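PDB 4OQ1: cell wall surface anchor family protein from Streptococcus pneumoniae, which serves as an ancillary pilin of the pneumococcal pilus, probably the subunit through which the fibre is anchored to the cell wall. Local coordinates for residues E187-S191 with I208-P214; R198-T202 with F220-E224; K254-G258 with L313-T317; M277-E283 with Y318-Q324. The protein carries 3 engineered substitutions. One frame throughout, in Å; residues are numbered along the deposited sequence.

Contact 1 (E187-S191 with I208-P214); sequences EYRYS and IFVTNLP
Pro214 points its CD at the centre of one face of the Tyr190 ring, 3.4 Å from the ring centroid and only 2° off the normal, a CH-pi contact in which the polarised hydrogens next to a proline nitrogen meet an electron-rich ring. The Tyr188 ring has the CG of its neighbour Glu187 over one face, while Phe209 O sits at its edge, near the ring plane; Ile208 CG2 reaches CD2 of this ring obliquely. Both tyrosines belong to a prealbumin-like (CnaB-type) domain, in which the short strand 189-190 runs past the end of strand 207-211. The two backbones are joined by a single bridge, Arg189 with Thr211. Thr211 N donates to Tyr188 O at 3.2 Å, and Tyr190 N to Thr211 O at 3.0 Å, both nearly straight. A water bound by Tyr188 N and Phe209 O carries the link one step further. With CG anti to the backbone N (chi1 173°), Tyr190 turns its ring face to Pro214 CD, and its CB packs on Leu213 CD2 at 4.0 Å. Arg189 runs alongside Thr211, its CG 3.3 Å from Thr211 OG1, but its long chain carries the charge away to a salt bridge with Glu39. The hydroxyl of Tyr188 likewise bonds outside, to Tyr201 N. Asn212, at a backbone turn with positive phi that asparagine tolerates well, sends ND2 back to Tyr190 O in a weak 3.4 Å hydrogen bond.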
loop_
_atom_site.group_PDB
_atom_site.type_symbol
_atom_site.label_atom_id
_atom_site.label_comp_id
_atom_site.label_asym_id
_atom_site.label_seq_id
_atom_site.Cartn_x
_atom_site.Cartn_y
_atom_site.Cartn_z
ATOM N N GLU A 187 -5.681 2.729 -5.020
ATOM C CA GLU A 187 -5.925 2.092 -3.783
ATOM C C GLU A 187 -6.671 0.813 -4.096
ATOM O O GLU A 187 -7.913 0.777 -4.022
ATOM C CB GLU A 187 -6.806 3.016 -2.944
ATOM C CG GLU A 187 -7.217 2.582 -1.559
ATOM C CD GLU A 187 -8.131 3.650 -0.903
ATOM O OE1 GLU A 187 -9.202 4.001 -1.461
ATOM O OE2 GLU A 187 -7.781 4.146 0.182
ATOM N N TYR A 188 -5.976 -0.262 -4.418
ATOM C CA TYR A 188 -4.544 -0.335 -4.667
ATOM C C TYR A 188 -4.367 -1.221 -5.892
ATOM O O TYR A 188 -4.968 -2.259 -5.923
ATOM C CB TYR A 188 -3.880 -1.036 -3.494
ATOM C CG TYR A 188 -3.980 -0.352 -2.154
ATOM C CD1 TYR A 188 -3.199 0.804 -1.845
ATOM C CD2 TYR A 188 -4.857 -0.826 -1.178
ATOM C CE1 TYR A 188 -3.276 1.417 -0.592
ATOM C CE2 TYR A 188 -4.946 -0.210 0.085
ATOM C CZ TYR A 188 -4.141 0.885 0.391
ATOM O OH TYR A 188 -4.235 1.434 1.644
ATOM N N ARG A 189 -3.488 -0.867 -6.832
ATOM C CA ARG A 189 -3.350 -1.494 -8.106
ATOM C C ARG A 189 -1.911 -1.340 -8.455
ATOM O O ARG A 189 -1.343 -0.280 -8.263
ATOM C CB ARG A 189 -4.211 -0.836 -9.184
ATOM C CG ARG A 189 -5.673 -0.788 -8.706
ATOM C CD ARG A 189 -6.676 -0.209 -9.671
ATOM N NE ARG A 189 -6.801 1.189 -9.350
ATOM C CZ ARG A 189 -6.217 2.181 -10.010
ATOM N NH1 ARG A 189 -5.484 1.961 -11.110
ATOM N NH2 ARG A 189 -6.407 3.412 -9.556
ATOM N N TYR A 190 -1.312 -2.394 -8.945
ATOM C CA TYR A 190 0.031 -2.339 -9.404
ATOM C C TYR A 190 0.132 -1.438 -10.621
ATOM O O TYR A 190 -0.737 -1.450 -11.481
ATOM C CB TYR A 190 0.476 -3.778 -9.785
ATOM C CG TYR A 190 1.774 -3.886 -10.433
ATOM C CD1 TYR A 190 2.939 -4.074 -9.689
ATOM C CD2 TYR A 190 1.897 -3.837 -11.795
ATOM C CE1 TYR A 190 4.160 -4.153 -10.232
ATOM C CE2 TYR A 190 3.162 -3.935 -12.376
ATOM C CZ TYR A 190 4.261 -4.145 -11.598
ATOM O OH TYR A 190 5.473 -4.237 -12.139
ATOM N N SER A 191 1.207 -0.685 -10.701
ATOM C CA SER A 191 1.571 -0.037 -11.932
ATOM C C SER A 191 3.044 0.065 -11.924
ATOM O O SER A 191 3.619 0.563 -10.962
ATOM C CB SER A 191 0.974 1.369 -12.033
ATOM O OG SER A 191 1.712 2.192 -12.925
ATOM N N ILE A 208 -7.218 -5.472 3.059
ATOM C CA ILE A 208 -6.493 -4.820 1.982
ATOM C C ILE A 208 -6.678 -5.615 0.681
ATOM O O ILE A 208 -6.456 -6.849 0.626
ATOM C CB ILE A 208 -5.010 -4.634 2.299
ATOM C CG1 ILE A 208 -4.809 -3.693 3.501
ATOM C CG2 ILE A 208 -4.229 -4.090 1.113
ATOM C CD1 ILE A 208 -3.396 -3.808 4.121
ATOM N N PHE A 209 -6.974 -4.907 -0.375
ATOM C CA PHE A 209 -7.248 -5.529 -1.706
ATOM C C PHE A 209 -6.365 -4.940 -2.756
ATOM O O PHE A 209 -6.381 -3.715 -2.963
ATOM C CB PHE A 209 -8.744 -5.341 -2.073
ATOM C CG PHE A 209 -9.210 -6.196 -3.223
ATOM C CD1 PHE A 209 -9.494 -7.508 -3.021
ATOM C CD2 PHE A 209 -9.395 -5.661 -4.472
ATOM C CE1 PHE A 209 -9.911 -8.341 -4.071
ATOM C CE2 PHE A 209 -9.830 -6.474 -5.543
ATOM C CZ PHE A 209 -10.078 -7.816 -5.327
ATOM N N VAL A 210 -5.537 -5.780 -3.375
ATOM C CA VAL A 210 -4.582 -5.344 -4.397
ATOM C C VAL A 210 -4.816 -6.098 -5.681
ATOM O O VAL A 210 -4.736 -7.358 -5.711
ATOM C CB VAL A 210 -3.121 -5.598 -3.974
ATOM C CG1 VAL A 210 -2.195 -4.994 -5.002
ATOM C CG2 VAL A 210 -2.904 -4.972 -2.586
ATOM N N THR A 211 -4.996 -5.354 -6.766
ATOM C CA THR A 211 -5.136 -5.933 -8.113
ATOM C C THR A 211 -3.944 -5.718 -9.043
ATOM O O THR A 211 -3.175 -4.784 -8.875
ATOM C CB THR A 211 -6.401 -5.410 -8.786
ATOM O OG1 THR A 211 -6.364 -4.002 -8.958
ATOM C CG2 THR A 211 -7.573 -5.700 -7.966
ATOM N N ASN A 212 -3.834 -6.578 -10.061
ATOM C CA ASN A 212 -2.940 -6.416 -11.198
ATOM C C ASN A 212 -1.481 -6.634 -10.912
ATOM O O ASN A 212 -0.635 -6.274 -11.701
ATOM C CB ASN A 212 -3.079 -5.043 -11.795
ATOM C CG ASN A 212 -2.561 -4.976 -13.180
ATOM O OD1 ASN A 212 -3.035 -5.693 -14.035
ATOM N ND2 ASN A 212 -1.527 -4.179 -13.404
ATOM N N LEU A 213 -1.169 -7.171 -9.741
ATOM C CA LEU A 213 0.146 -7.612 -9.508
ATOM C C LEU A 213 0.592 -8.640 -10.581
ATOM O O LEU A 213 -0.173 -9.516 -10.900
ATOM C CB LEU A 213 0.228 -8.317 -8.138
ATOM C CG LEU A 213 0.105 -7.368 -6.916
ATOM C CD1 LEU A 213 0.027 -8.219 -5.666
ATOM C CD2 LEU A 213 1.201 -6.288 -6.809
ATOM N N PRO A 214 1.833 -8.551 -11.097
ATOM C CA PRO A 214 2.309 -9.629 -11.936
ATOM C C PRO A 214 2.253 -10.947 -11.194
ATOM O O PRO A 214 2.259 -10.967 -9.953
ATOM C CB PRO A 214 3.774 -9.264 -12.213
ATOM C CG PRO A 214 3.925 -7.839 -11.881
ATOM C CD PRO A 214 2.749 -7.398 -11.102
HETATM O O HOH W 1 -7.866 -2.540 -4.882
#

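Contact 2 (R198-T202 with F220-E224); sequences RTLYT and FKEVE
Phe220 meets Leu200 first: its CE1 comes within 4.1 Å of Leu200 CD2, the two side chains crossing at about a right angle. Both are buried, and a large flat ring beside a branched aliphatic chain suits this interior place, where Phe168 and Leu153 also touch the phenylalanine. Glu222 is the centre of an inverse gamma turn, beyond which Val223 faces Thr199, and their methyls, CG2 to CG2, meet tip to tip at 4.0 Å. The other branch of Thr199, OG1, bonds to Lys169 NZ and to a water. Glu224 then extends its chain to Tyr201, whose OH donates to OE1 at 2.8 Å. The hydroxyl approaches on the syn side, 25° out of the carboxylate plane, and ring and carboxylate planes stand 82° apart. The same OE1 accepts from the water held by Thr199 OG1, so two donors grip one oxygen. Val223 and Glu224 both oppose Gly167, a classic beta bulge in the antiparallel sheet where strand 167-174 runs between these two segments.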
loop_
_atom_site.group_PDB
_atom_site.type_symbol
_atom_site.label_atom_id
_atom_site.label_comp_id
_atom_site.label_asym_id
_atom_site.label_seq_id
_atom_site.Cartn_x
_atom_site.Cartn_y
_atom_site.Cartn_z
ATOM N N ARG A 198 4.879 3.210 -0.341
ATOM C CA ARG A 198 3.617 3.445 0.347
ATOM C C ARG A 198 3.342 2.355 1.404
ATOM O O ARG A 198 3.685 1.173 1.234
ATOM C CB ARG A 198 2.436 3.559 -0.622
ATOM C CG ARG A 198 2.566 4.672 -1.640
ATOM C CD ARG A 198 1.500 4.634 -2.697
ATOM N NE ARG A 198 0.159 4.728 -2.101
ATOM C CZ ARG A 198 -0.997 4.473 -2.738
ATOM N NH1 ARG A 198 -1.018 4.113 -4.029
ATOM N NH2 ARG A 198 -2.135 4.553 -2.075
ATOM N N THR A 199 2.727 2.791 2.494
ATOM C CA THR A 199 2.155 1.902 3.456
ATOM C C THR A 199 0.742 1.716 3.089
ATOM O O THR A 199 0.038 2.692 2.783
ATOM C CB THR A 199 2.322 2.432 4.876
ATOM O OG1 THR A 199 3.742 2.566 5.099
ATOM C CG2 THR A 199 1.805 1.481 5.881
ATOM N N LEU A 200 0.314 0.461 3.112
ATOM C CA LEU A 200 -1.096 0.083 2.776
ATOM C C LEU A 200 -1.819 -0.145 4.095
ATOM O O LEU A 200 -1.334 -0.859 4.950
ATOM C CB LEU A 200 -1.044 -1.264 1.991
ATOM C CG LEU A 200 -0.333 -1.495 0.664
ATOM C CD1 LEU A 200 1.190 -1.427 0.693
ATOM C CD2 LEU A 200 -0.640 -2.820 0.013
ATOM N N TYR A 201 -3.067 0.351 4.275
ATOM C CA TYR A 201 -3.729 0.250 5.533
ATOM C C TYR A 201 -5.044 -0.500 5.393
ATOM O O TYR A 201 -5.802 -0.231 4.474
ATOM C CB TYR A 201 -4.108 1.715 6.105
ATOM C CG TYR A 201 -2.885 2.495 6.492
ATOM C CD1 TYR A 201 -2.288 3.314 5.578
ATOM C CD2 TYR A 201 -2.297 2.336 7.727
ATOM C CE1 TYR A 201 -1.121 4.001 5.879
ATOM C CE2 TYR A 201 -1.089 2.978 8.063
ATOM C CZ TYR A 201 -0.542 3.868 7.179
ATOM O OH TYR A 201 0.670 4.500 7.455
ATOM N N THR A 202 -5.294 -1.374 6.328
ATOM C CA THR A 202 -6.582 -2.103 6.476
ATOM C C THR A 202 -7.721 -1.167 6.560
ATOM O O THR A 202 -7.611 -0.193 7.328
ATOM C CB THR A 202 -6.603 -3.182 7.574
ATOM O OG1 THR A 202 -6.416 -2.693 8.954
ATOM C CG2 THR A 202 -5.521 -4.265 7.236
ATOM N N PHE A 220 3.539 -9.504 2.429
ATOM C CA PHE A 220 2.988 -8.370 3.120
ATOM C C PHE A 220 3.695 -8.244 4.508
ATOM O O PHE A 220 3.653 -9.186 5.292
ATOM C CB PHE A 220 1.484 -8.522 3.304
ATOM C CG PHE A 220 0.683 -8.260 2.118
ATOM C CD1 PHE A 220 0.065 -7.036 1.946
ATOM C CD2 PHE A 220 0.366 -9.290 1.224
ATOM C CE1 PHE A 220 -0.746 -6.804 0.840
ATOM C CE2 PHE A 220 -0.472 -9.052 0.135
ATOM C CZ PHE A 220 -1.006 -7.811 -0.056
ATOM N N LYS A 221 4.394 -7.124 4.749
ATOM C CA LYS A 221 5.098 -6.896 5.979
ATOM C C LYS A 221 4.409 -5.950 6.866
ATOM O O LYS A 221 4.062 -4.857 6.449
ATOM C CB LYS A 221 6.513 -6.353 5.710
ATOM C CG LYS A 221 7.255 -7.033 4.609
ATOM C CD LYS A 221 8.616 -6.374 4.421
ATOM C CE LYS A 221 9.573 -6.547 5.577
ATOM N NZ LYS A 221 9.982 -7.975 5.602
ATOM N N GLU A 222 4.166 -6.362 8.112
ATOM C CA GLU A 222 3.343 -5.536 9.036
ATOM C C GLU A 222 4.164 -4.431 9.721
ATOM O O GLU A 222 4.494 -4.523 10.907
ATOM C CB GLU A 222 2.656 -6.407 10.079
ATOM C CG GLU A 222 1.667 -5.651 10.899
ATOM C CD GLU A 222 0.741 -6.556 11.731
ATOM O OE1 GLU A 222 0.760 -7.768 11.561
ATOM O OE2 GLU A 222 0.059 -5.993 12.613
ATOM N N VAL A 223 4.450 -3.380 8.983
ATOM C CA VAL A 223 5.318 -2.317 9.421
ATOM C C VAL A 223 4.682 -1.395 10.418
ATOM O O VAL A 223 5.407 -0.794 11.191
ATOM C CB VAL A 223 5.872 -1.475 8.218
ATOM C CG1 VAL A 223 6.815 -2.350 7.430
ATOM C CG2 VAL A 223 4.729 -0.849 7.392
ATOM N N GLU A 224 3.339 -1.296 10.423
ATOM C CA GLU A 224 2.627 -0.436 11.335
ATOM C C GLU A 224 1.423 -1.114 12.061
ATOM O O GLU A 224 0.285 -0.828 11.757
ATOM C CB GLU A 224 2.164 0.781 10.605
ATOM C CG GLU A 224 2.139 2.037 11.417
ATOM C CD GLU A 224 1.720 3.210 10.528
ATOM O OE1 GLU A 224 2.217 3.265 9.389
ATOM O OE2 GLU A 224 0.897 4.068 10.962
HETATM O O HOH W 2 4.215 3.132 7.836
#

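Contact 3 (K254-G258 with L313-T317); sequences KLPRG and LEYGT
Two backbone hydrogen bonds flank the single bridge between Arg257 and Glu314: Tyr315 N donates to Pro256 O at 2.8 Å, and Gly258 N to Leu313 O at 3.0 Å. Both are nearly straight, with the donor tilted somewhat from the carbonyl plane. Proline lacks an N-H but here offers its carbonyl, so it serves as acceptor while its ring does the packing. That ring lies over one face of Tyr315, Pro256 CB standing 3.7 Å from the ring centroid in a CH-pi contact. Beside it, Arg257 and Glu314 run alongside each other; the aliphatic Arg257 CD touches Glu314 OE2 at 3.6 Å, whereas NE remains 4.3 Å from that oxygen, beyond a salt bridge. Glu314 bends at chi2 (69°), which brings its carboxylate round to this arginine. Leu255 CD1 packs on Glu314 CB at 3.7 Å, apolar carbon against the aliphatic base of an acid. The connection between strands 246-254 and 260-266 is thereby laid against the lead-in to strand 316-322, with Leu255 also touching Ala230 and Tyr315 resting on Ile340.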
loop_
_atom_site.group_PDB
_atom_site.type_symbol
_atom_site.label_atom_id
_atom_site.label_comp_id
_atom_site.label_asym_id
_atom_site.label_seq_id
_atom_site.Cartn_x
_atom_site.Cartn_y
_atom_site.Cartn_z
ATOM N N LYS A 254 -4.370 -9.378 20.697
ATOM C CA LYS A 254 -4.843 -8.232 21.494
ATOM C C LYS A 254 -4.257 -8.444 22.869
ATOM O O LYS A 254 -4.367 -9.532 23.405
ATOM C CB LYS A 254 -6.374 -8.189 21.555
ATOM C CG LYS A 254 -6.897 -6.965 22.232
ATOM C CD LYS A 254 -8.410 -7.102 22.324
ATOM C CE LYS A 254 -9.067 -5.744 22.476
ATOM N NZ LYS A 254 -8.864 -5.130 23.779
ATOM N N LEU A 255 -3.543 -7.471 23.387
ATOM C CA LEU A 255 -2.864 -7.565 24.661
ATOM C C LEU A 255 -3.664 -6.899 25.749
ATOM O O LEU A 255 -4.227 -5.817 25.560
ATOM C CB LEU A 255 -1.487 -6.889 24.642
ATOM C CG LEU A 255 -0.386 -7.380 23.734
ATOM C CD1 LEU A 255 0.705 -6.323 23.584
ATOM C CD2 LEU A 255 0.207 -8.723 24.127
ATOM N N PRO A 256 -3.818 -7.598 26.858
ATOM C CA PRO A 256 -4.418 -6.943 28.004
ATOM C C PRO A 256 -3.516 -5.755 28.497
ATOM O O PRO A 256 -2.278 -5.626 28.107
ATOM C CB PRO A 256 -4.443 -8.053 29.062
ATOM C CG PRO A 256 -4.066 -9.310 28.357
ATOM C CD PRO A 256 -3.140 -8.847 27.259
ATOM N N ARG A 257 -4.086 -4.941 29.385
ATOM C CA ARG A 257 -3.339 -3.801 29.970
ATOM C C ARG A 257 -3.273 -3.947 31.489
ATOM O O ARG A 257 -4.153 -4.595 32.107
ATOM C CB ARG A 257 -4.014 -2.484 29.584
ATOM C CG ARG A 257 -3.828 -2.094 28.144
ATOM C CD ARG A 257 -4.775 -0.966 27.749
ATOM N NE ARG A 257 -6.120 -1.528 27.528
ATOM C CZ ARG A 257 -7.165 -1.423 28.344
ATOM N NH1 ARG A 257 -7.090 -0.766 29.497
ATOM N NH2 ARG A 257 -8.312 -1.976 27.996
ATOM N N GLY A 258 -2.243 -3.342 32.092
ATOM C CA GLY A 258 -2.068 -3.343 33.555
ATOM C C GLY A 258 -1.374 -2.094 34.062
ATOM O O GLY A 258 -1.048 -1.176 33.263
ATOM N N LEU A 313 -1.483 0.662 29.368
ATOM C CA LEU A 313 -0.182 0.038 29.055
ATOM C C LEU A 313 -0.176 -1.534 28.963
ATOM O O LEU A 313 -0.407 -2.326 29.891
ATOM C CB LEU A 313 0.870 0.614 30.021
ATOM C CG LEU A 313 2.309 0.247 29.869
ATOM C CD1 LEU A 313 3.216 1.348 30.414
ATOM C CD2 LEU A 313 2.444 -1.023 30.632
ATOM N N GLU A 314 0.096 -1.974 27.765
ATOM C CA GLU A 314 -0.050 -3.341 27.419
ATOM C C GLU A 314 0.924 -4.195 28.157
ATOM O O GLU A 314 2.022 -3.753 28.498
ATOM C CB GLU A 314 0.152 -3.447 25.913
ATOM C CG GLU A 314 -1.108 -3.027 25.137
ATOM C CD GLU A 314 -1.530 -1.539 25.158
ATOM O OE1 GLU A 314 -0.712 -0.654 25.496
ATOM O OE2 GLU A 314 -2.723 -1.240 24.829
ATOM N N TYR A 315 0.490 -5.383 28.474
ATOM C CA TYR A 315 1.363 -6.408 28.904
ATOM C C TYR A 315 2.673 -6.436 28.129
ATOM O O TYR A 315 2.686 -6.487 26.902
ATOM C CB TYR A 315 0.710 -7.761 28.787
ATOM C CG TYR A 315 -0.327 -8.059 29.927
ATOM C CD1 TYR A 315 -0.779 -7.079 30.805
ATOM C CD2 TYR A 315 -0.807 -9.348 30.107
ATOM C CE1 TYR A 315 -1.710 -7.398 31.816
ATOM C CE2 TYR A 315 -1.716 -9.663 31.092
ATOM C CZ TYR A 315 -2.163 -8.701 31.940
ATOM O OH TYR A 315 -3.079 -9.080 32.893
ATOM N N GLY A 316 3.767 -6.566 28.870
ATOM C CA GLY A 316 5.092 -6.589 28.264
ATOM C C GLY A 316 6.128 -6.093 29.233
ATOM O O GLY A 316 5.802 -5.864 30.381
ATOM N N THR A 317 7.351 -5.917 28.757
ATOM C CA THR A 317 8.488 -5.485 29.565
ATOM C C THR A 317 8.857 -4.041 29.219
ATOM O O THR A 317 8.879 -3.663 28.021
ATOM C CB THR A 317 9.637 -6.424 29.305
ATOM O OG1 THR A 317 9.258 -7.695 29.832
ATOM C CG2 THR A 317 10.958 -5.920 29.951
#

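Contact 4 (M277-E283 with Y318-Q324); sequences MFKVMKE and YYLWELQ
An antiparallel strand pair of the second prealbumin-like domain lays Met281 against the indole of Trp321, its CE over one face and 3.5 Å from Trp321 CG. Bends at chi2 (-93°) and chi3 fold the flexible thioether back to reach the ring. Tyr319 shares that side of the sheet, and a water 2.5 Å from Tyr319 OH makes a second, weak bond, as donor, to Glu283 OE1. The backbones of Lys279 and Trp321, and of Met281 and Tyr319, form reciprocal hydrogen-bonded pairs, Lys279 N to Trp321 O measuring 2.7 Å. At the far end a classic beta bulge sets Leu323 and Gln324 both opposite Met277, whose O accepts from Leu323 N at 2.7 Å and Gln324 N at 3.2 Å. The side with Phe278, Val280 and Leu320 is largely apolar: Val280 CG2 lies alongside Leu320 CD2 at 4.1 Å, and Phe278 CD1 meets Leu320 CB at 3.7 Å. CD1 and CE1 of Phe278 also touch CB of Glu322, whose buried OE1 accepts from Leu332 N.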
loop_
_atom_site.group_PDB
_atom_site.type_symbol
_atom_site.label_atom_id
_atom_site.label_comp_id
_atom_site.label_asym_id
_atom_site.label_seq_id
_atom_site.Cartn_x
_atom_site.Cartn_y
_atom_site.Cartn_z
ATOM N N MET A 277 13.205 11.814 38.163
ATOM C CA MET A 277 12.476 11.798 36.896
ATOM C C MET A 277 12.897 10.679 35.993
ATOM O O MET A 277 14.096 10.488 35.721
ATOM C CB MET A 277 12.526 13.190 36.170
ATOM C CG MET A 277 12.189 14.397 37.043
ATOM S SD MET A 277 12.440 15.973 36.165
ATOM C CE MET A 277 11.130 15.844 34.941
ATOM N N PHE A 278 11.907 9.988 35.445
ATOM C CA PHE A 278 12.117 8.956 34.506
ATOM C C PHE A 278 11.287 9.042 33.238
ATOM O O PHE A 278 10.071 9.441 33.255
ATOM C CB PHE A 278 11.847 7.595 35.104
ATOM C CG PHE A 278 12.518 7.334 36.424
ATOM C CD1 PHE A 278 13.735 6.639 36.474
ATOM C CD2 PHE A 278 11.915 7.698 37.598
ATOM C CE1 PHE A 278 14.319 6.331 37.713
ATOM C CE2 PHE A 278 12.521 7.442 38.830
ATOM C CZ PHE A 278 13.734 6.743 38.859
ATOM N N LYS A 279 11.869 8.565 32.153
ATOM C CA LYS A 279 11.076 8.353 30.934
ATOM C C LYS A 279 10.777 6.925 30.777
ATOM O O LYS A 279 11.681 6.074 30.977
ATOM C CB LYS A 279 11.870 8.894 29.743
ATOM C CG LYS A 279 11.177 8.842 28.430
ATOM C CD LYS A 279 11.988 9.587 27.374
ATOM C CE LYS A 279 12.042 11.111 27.566
ATOM N NZ LYS A 279 12.876 11.828 26.524
ATOM N N VAL A 280 9.502 6.590 30.469
ATOM C CA VAL A 280 9.183 5.197 30.326
ATOM C C VAL A 280 9.487 4.679 28.934
ATOM O O VAL A 280 9.079 5.284 28.005
ATOM C CB VAL A 280 7.684 4.930 30.654
ATOM C CG1 VAL A 280 7.438 3.465 30.507
ATOM C CG2 VAL A 280 7.314 5.416 32.068
ATOM N N MET A 281 10.226 3.597 28.794
ATOM C CA MET A 281 10.661 3.095 27.478
ATOM C C MET A 281 10.421 1.626 27.315
ATOM O O MET A 281 10.361 0.888 28.291
ATOM C CB MET A 281 12.173 3.217 27.341
ATOM C CG MET A 281 12.742 4.486 27.911
ATOM S SD MET A 281 12.859 5.730 26.622
ATOM C CE MET A 281 14.472 6.258 27.063
ATOM N N LYS A 282 10.341 1.200 26.059
ATOM C CA LYS A 282 10.425 -0.195 25.681
ATOM C C LYS A 282 11.702 -0.414 24.918
ATOM O O LYS A 282 12.351 0.530 24.521
ATOM C CB LYS A 282 9.207 -0.699 24.952
ATOM C CG LYS A 282 8.703 0.049 23.727
ATOM C CD LYS A 282 7.186 -0.210 23.582
ATOM C CE LYS A 282 6.548 0.497 22.381
ATOM N NZ LYS A 282 6.803 -0.254 21.119
ATOM N N GLU A 283 12.115 -1.646 24.781
ATOM C CA GLU A 283 13.248 -1.883 23.978
ATOM C C GLU A 283 12.829 -2.577 22.702
ATOM O O GLU A 283 12.026 -3.462 22.746
ATOM C CB GLU A 283 14.283 -2.708 24.680
ATOM C CG GLU A 283 15.522 -2.922 23.829
ATOM C CD GLU A 283 15.588 -4.333 23.389
ATOM O OE1 GLU A 283 15.342 -5.082 24.311
ATOM O OE2 GLU A 283 15.812 -4.676 22.186
ATOM N N TYR A 318 9.057 -3.218 30.259
ATOM C CA TYR A 318 9.349 -1.874 30.109
ATOM C C TYR A 318 10.544 -1.455 30.998
ATOM O O TYR A 318 11.045 -2.254 31.789
ATOM C CB TYR A 318 8.165 -1.042 30.496
ATOM C CG TYR A 318 6.929 -1.294 29.692
ATOM C CD1 TYR A 318 6.675 -0.587 28.566
ATOM C CD2 TYR A 318 6.064 -2.274 30.048
ATOM C CE1 TYR A 318 5.586 -0.837 27.792
ATOM C CE2 TYR A 318 4.908 -2.515 29.320
ATOM C CZ TYR A 318 4.679 -1.785 28.192
ATOM O OH TYR A 318 3.571 -1.909 27.455
ATOM N N TYR A 319 10.929 -0.206 30.884
ATOM C CA TYR A 319 12.109 0.383 31.549
ATOM C C TYR A 319 11.875 1.837 31.973
ATOM O O TYR A 319 11.397 2.669 31.173
ATOM C CB TYR A 319 13.372 0.293 30.709
ATOM C CG TYR A 319 13.687 -1.057 30.128
ATOM C CD1 TYR A 319 14.519 -1.931 30.748
ATOM C CD2 TYR A 319 13.078 -1.450 28.919
ATOM C CE1 TYR A 319 14.733 -3.179 30.211
ATOM C CE2 TYR A 319 13.267 -2.691 28.404
ATOM C CZ TYR A 319 14.119 -3.520 29.024
ATOM O OH TYR A 319 14.282 -4.726 28.468
ATOM N N LEU A 320 12.288 2.155 33.215
ATOM C CA LEU A 320 12.308 3.495 33.712
ATOM C C LEU A 320 13.721 4.003 33.396
ATOM O O LEU A 320 14.681 3.544 34.051
ATOM C CB LEU A 320 12.104 3.601 35.231
ATOM C CG LEU A 320 10.711 3.084 35.734
ATOM C CD1 LEU A 320 10.597 3.271 37.238
ATOM C CD2 LEU A 320 9.627 3.889 35.097
ATOM N N TRP A 321 13.805 4.842 32.383
ATOM C CA TRP A 321 15.088 5.474 31.966
ATOM C C TRP A 321 15.226 6.723 32.777
ATOM O O TRP A 321 14.373 7.651 32.644
ATOM C CB TRP A 321 15.091 5.813 30.464
ATOM C CG TRP A 321 16.279 6.635 30.005
ATOM C CD1 TRP A 321 16.378 7.969 29.997
ATOM C CD2 TRP A 321 17.513 6.136 29.525
ATOM N NE1 TRP A 321 17.650 8.361 29.555
ATOM C CE2 TRP A 321 18.321 7.235 29.191
ATOM C CE3 TRP A 321 17.993 4.872 29.270
ATOM C CZ2 TRP A 321 19.643 7.087 28.714
ATOM C CZ3 TRP A 321 19.291 4.741 28.749
ATOM C CH2 TRP A 321 20.079 5.817 28.507
ATOM N N GLU A 322 16.244 6.782 33.624
ATOM C CA GLU A 322 16.380 7.947 34.589
ATOM C C GLU A 322 16.877 9.179 33.890
ATOM O O GLU A 322 17.974 9.169 33.271
ATOM C CB GLU A 322 17.297 7.655 35.781
ATOM C CG GLU A 322 17.261 8.804 36.817
ATOM C CD GLU A 322 18.085 8.484 38.059
ATOM O OE1 GLU A 322 19.186 7.924 37.900
ATOM O OE2 GLU A 322 17.611 8.786 39.157
ATOM N N LEU A 323 16.022 10.212 33.867
ATOM C CA LEU A 323 16.409 11.498 33.341
ATOM C C LEU A 323 17.103 12.397 34.382
ATOM O O LEU A 323 18.001 13.102 34.036
ATOM C CB LEU A 323 15.172 12.234 32.844
ATOM C CG LEU A 323 14.426 11.543 31.680
ATOM C CD1 LEU A 323 13.051 12.134 31.397
ATOM C CD2 LEU A 323 15.261 11.606 30.404
ATOM N N GLN A 324 16.679 12.347 35.635
ATOM C CA GLN A 324 17.213 13.194 36.690
ATOM C C GLN A 324 17.115 12.478 38.079
ATOM O O GLN A 324 16.024 12.053 38.501
ATOM C CB GLN A 324 16.377 14.483 36.760
ATOM C CG GLN A 324 16.592 15.316 37.990
ATOM C CD GLN A 324 15.861 16.620 37.953
ATOM O OE1 GLN A 324 16.277 17.528 37.243
ATOM N NE2 GLN A 324 14.734 16.725 38.713
HETATM O O HOH W 3 12.936 -5.581 26.551
#

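Overall arrangement
From the N terminus, the chain passes through its N-terminal part, built on a mixed sheet, before reaching the domain that holds contacts 1 and 2. Contact 1 closes a loop from 187-191 to 208-214; contact 2 opens within that loop, at 198-202, and closes beyond it at 220-224, so the two cross, and they touch through Tyr188 and Tyr201. Contact 3 then starts in the linker after strand 246-254 and spans much of the last domain to reach 313-317. Contact 4 opens inside this span at 277-283 and ends past it, again crossing. Segment 313-317 leads into the strand that contact 4 uses, so the interdomain connection packs at the start of that strand.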